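Side-chain contact in polysaccharide biosynthesis protein CapD (PDB 6BWC), which belongs to the short-chain dehydrogenase/reductase family and binds NADP and UDP-N-acetylglucosamine, probably acting in the biosynthesis of CMP-pseudaminic acid, a sugar used in flagellin glycosylation: residues 123-128 and 212-217. The protein carries 2 engineered substitutions. Residues are numbered along the deposited sequence; the frame is centred on the assembly and turned at random.
With NAP (NADP nicotinamide-adenine-dinucleotide phosphate), chain N.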
loop_
_atom_site.group_PDB
_atom_site.type_symbol
_atom_site.label_atom_id
_atom_site.label_comp_id
_atom_site.label_asym_id
_atom_site.label_seq_id
_atom_site.Cartn_x
_atom_site.Cartn_y
_atom_site.Cartn_z
ATOM N N LYS C 123 -24.242 4.428 15.210
ATOM C CA LYS C 123 -24.444 2.979 15.111
ATOM C C LYS C 123 -24.188 2.454 13.714
ATOM O O LYS C 123 -24.331 3.171 12.725
ATOM C CB LYS C 123 -25.876 2.585 15.470
ATOM C CG LYS C 123 -26.387 3.079 16.816
ATOM C CD LYS C 123 -27.764 2.478 17.091
ATOM C CE LYS C 123 -28.367 2.813 18.458
ATOM N NZ LYS C 123 -29.470 1.846 18.759
ATOM N N VAL C 124 -23.854 1.165 13.676
ATOM C CA VAL C 124 -23.654 0.396 12.460
ATOM C C VAL C 124 -24.399 -0.916 12.594
ATOM O O VAL C 124 -24.321 -1.569 13.639
ATOM C CB VAL C 124 -22.185 0.024 12.278
ATOM C CG1 VAL C 124 -21.973 -0.718 10.957
ATOM C CG2 VAL C 124 -21.330 1.274 12.382
ATOM N N VAL C 125 -25.105 -1.298 11.531
ATOM C CA VAL C 125 -25.754 -2.605 11.433
ATOM C C VAL C 125 -25.110 -3.373 10.299
ATOM O O VAL C 125 -25.199 -2.959 9.152
ATOM C CB VAL C 125 -27.259 -2.467 11.183
ATOM C CG1 VAL C 125 -27.884 -3.818 10.849
ATOM C CG2 VAL C 125 -27.920 -1.852 12.414
ATOM N N PHE C 126 -24.439 -4.467 10.641
ATOM C CA PHE C 126 -23.923 -5.394 9.652
ATOM C C PHE C 126 -25.022 -6.401 9.299
ATOM O O PHE C 126 -25.825 -6.837 10.154
ATOM C CB PHE C 126 -22.674 -6.121 10.167
ATOM C CG PHE C 126 -22.133 -7.153 9.206
ATOM C CD1 PHE C 126 -21.756 -6.786 7.920
ATOM C CD2 PHE C 126 -21.984 -8.481 9.587
ATOM C CE1 PHE C 126 -21.263 -7.717 7.020
ATOM C CE2 PHE C 126 -21.494 -9.425 8.696
ATOM C CZ PHE C 126 -21.142 -9.040 7.407
ATOM N N THR C 127 -25.026 -6.785 8.036
ATOM C CA THR C 127 -26.032 -7.645 7.486
ATOM C C THR C 127 -25.338 -8.965 7.152
ATOM O O THR C 127 -24.681 -9.095 6.105
ATOM C CB THR C 127 -26.656 -6.915 6.293
ATOM O OG1 THR C 127 -27.760 -6.144 6.772
ATOM C CG2 THR C 127 -27.140 -7.821 5.271
ATOM N N SER C 128 -25.461 -9.929 8.074
ATOM C CA SER C 128 -24.881 -11.286 7.915
ATOM C C SER C 128 -25.921 -12.195 7.318
ATOM O O SER C 128 -27.064 -11.777 7.119
ATOM C CB SER C 128 -24.423 -11.877 9.258
ATOM O OG SER C 128 -23.749 -13.110 9.073
ATOM N N MET C 212 -37.344 -4.639 7.757
ATOM C CA MET C 212 -37.780 -4.268 9.108
ATOM C C MET C 212 -36.874 -4.818 10.177
ATOM O O MET C 212 -36.633 -4.156 11.185
ATOM C CB MET C 212 -39.223 -4.706 9.391
ATOM C CG MET C 212 -40.288 -3.927 8.638
ATOM S SD MET C 212 -40.002 -2.138 8.563
ATOM C CE MET C 212 -39.882 -1.763 10.331
ATOM N N LEU C 213 -36.375 -6.026 9.961
ATOM C CA LEU C 213 -35.398 -6.629 10.869
ATOM C C LEU C 213 -34.213 -5.689 11.049
ATOM O O LEU C 213 -33.875 -5.323 12.170
ATOM C CB LEU C 213 -34.937 -7.994 10.327
ATOM C CG LEU C 213 -33.956 -8.798 11.199
ATOM C CD1 LEU C 213 -34.558 -9.062 12.580
ATOM C CD2 LEU C 213 -33.482 -10.113 10.560
ATOM N N THR C 214 -33.623 -5.278 9.922
ATOM C CA THR C 214 -32.448 -4.397 9.907
ATOM C C THR C 214 -32.734 -3.015 10.525
ATOM O O THR C 214 -32.037 -2.584 11.459
ATOM C CB THR C 214 -31.882 -4.202 8.474
ATOM O OG1 THR C 214 -32.018 -5.405 7.696
ATOM C CG2 THR C 214 -30.397 -3.806 8.528
ATOM N N ILE C 215 -33.767 -2.344 10.020
ATOM C CA ILE C 215 -34.206 -1.063 10.583
ATOM C C ILE C 215 -34.493 -1.133 12.116
ATOM O O ILE C 215 -34.035 -0.246 12.858
ATOM C CB ILE C 215 -35.379 -0.480 9.753
ATOM C CG1 ILE C 215 -34.834 0.148 8.482
ATOM C CG2 ILE C 215 -36.156 0.574 10.525
ATOM C CD1 ILE C 215 -35.874 0.378 7.416
ATOM N N GLU C 216 -35.212 -2.168 12.588
ATOM C CA GLU C 216 -35.439 -2.371 14.065
ATOM C C GLU C 216 -34.145 -2.462 14.853
ATOM O O GLU C 216 -33.961 -1.763 15.851
ATOM C CB GLU C 216 -36.258 -3.627 14.391
ATOM C CG GLU C 216 -37.631 -3.318 14.953
ATOM C CD GLU C 216 -37.631 -3.069 16.459
ATOM O OE1 GLU C 216 -37.163 -3.956 17.198
ATOM O OE2 GLU C 216 -38.135 -2.014 16.913
ATOM N N ALA C 217 -33.257 -3.331 14.387
ATOM C CA ALA C 217 -31.949 -3.496 15.006
ATOM C C ALA C 217 -31.146 -2.199 14.980
ATOM O O ALA C 217 -30.341 -1.973 15.861
ATOM C CB ALA C 217 -31.178 -4.622 14.333
HETATM P PA NAP N . -27.337 -7.333 -3.736
HETATM O O1A NAP N . -28.649 -7.073 -4.419
HETATM O O2A NAP N . -26.286 -8.005 -4.551
HETATM O O5B NAP N . -26.757 -5.979 -3.129
HETATM C C5B NAP N . -25.343 -5.797 -3.026
HETATM C C4B NAP N . -25.035 -4.310 -2.875
HETATM O O4B NAP N . -23.665 -4.058 -2.568
HETATM C C3B NAP N . -25.277 -3.599 -4.180
HETATM O O3B NAP N . -25.700 -2.292 -3.803
HETATM C C2B NAP N . -23.921 -3.618 -4.838
HETATM O O2B NAP N . -23.900 -2.631 -5.848
HETATM C C1B NAP N . -23.006 -3.370 -3.639
HETATM N N9A NAP N . -21.575 -3.831 -3.661
HETATM C C8A NAP N . -21.037 -5.035 -4.011
HETATM N N7A NAP N . -19.669 -5.058 -3.853
HETATM C C5A NAP N . -19.321 -3.847 -3.384
HETATM C C6A NAP N . -18.072 -3.145 -2.995
HETATM N N6A NAP N . -16.873 -3.739 -3.063
HETATM N N1A NAP N . -18.155 -1.879 -2.554
HETATM C C2A NAP N . -19.325 -1.222 -2.464
HETATM N N3A NAP N . -20.497 -1.783 -2.804
HETATM C C4A NAP N . -20.568 -3.059 -3.258
HETATM O O3 NAP N . -27.515 -8.156 -2.358
HETATM P PN NAP N . -28.798 -8.182 -1.369
HETATM O O1N NAP N . -29.443 -6.809 -1.238
HETATM O O2N NAP N . -29.625 -9.386 -1.697
HETATM O O5D NAP N . -28.115 -8.588 0.009
HETATM C C5D NAP N . -27.596 -7.575 0.835
HETATM C C4D NAP N . -26.875 -8.195 2.028
HETATM O O4D NAP N . -27.736 -9.194 2.591
HETATM C C3D NAP N . -25.515 -8.871 1.781
HETATM O O3D NAP N . -24.595 -8.417 2.777
HETATM C C2D NAP N . -25.768 -10.352 1.938
HETATM O O2D NAP N . -24.653 -11.048 2.504
HETATM C C1D NAP N . -26.971 -10.370 2.881
HETATM N N1N NAP N . -27.832 -11.554 2.766
HETATM C C2N NAP N . -28.629 -11.659 1.690
HETATM C C3N NAP N . -29.483 -12.725 1.477
HETATM C C7N NAP N . -30.340 -12.853 0.266
HETATM O O7N NAP N . -30.926 -13.921 0.081
HETATM N N7N NAP N . -30.458 -11.860 -0.619
HETATM C C4N NAP N . -29.562 -13.793 2.506
HETATM C C5N NAP N . -28.645 -13.585 3.632
HETATM C C6N NAP N . -27.834 -12.468 3.736
HETATM P P2B NAP N . -22.780 -2.634 -7.008
HETATM O O1X NAP N . -23.397 -1.611 -7.942
HETATM O O2X NAP N . -21.517 -2.093 -6.370
HETATM O O3X NAP N . -22.671 -4.085 -7.533
#
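V125 and T214 come nearest across the contact, where strand 123-128 runs nearly antiparallel to helix 212-217, the two axes 9.0 Å apart at an angle of 152°. Their side chains meet through methyl groups: V125 CG1 lies 3.4 Å from T214 CG2, while V125 CG2 turns to the helix backbone at A217 C, 4.1 Å away. Valine suits the place twice over: its beta-branch fits an extended strand, and its two methyls can both meet the helix. With CG2 anti to the backbone N, T214 brings this methyl against V125, while OG1 bonds A210 O, so its hydroxyl is satisfied inside the helix. A217, whose one methyl takes little room, probably eases the approach of its backbone to V125. T127 reaches T214 CG2 with OG1 at 3.9 Å, and its methyl CG2 lies against the nicotinamide ribose, near O4D of NADP. At the other end, K123 NZ is hydrogen-bonded to M218 O and A221 O, near the C-terminus of helix 207-220. Strand 123-129 lies between strands 81-84 and 163-169 in the Rossmann-type sheet, with helix 207-220 packed on one face; on the other, V124 and F126 pack on helix 98-118, and F126 also on helix 138-156.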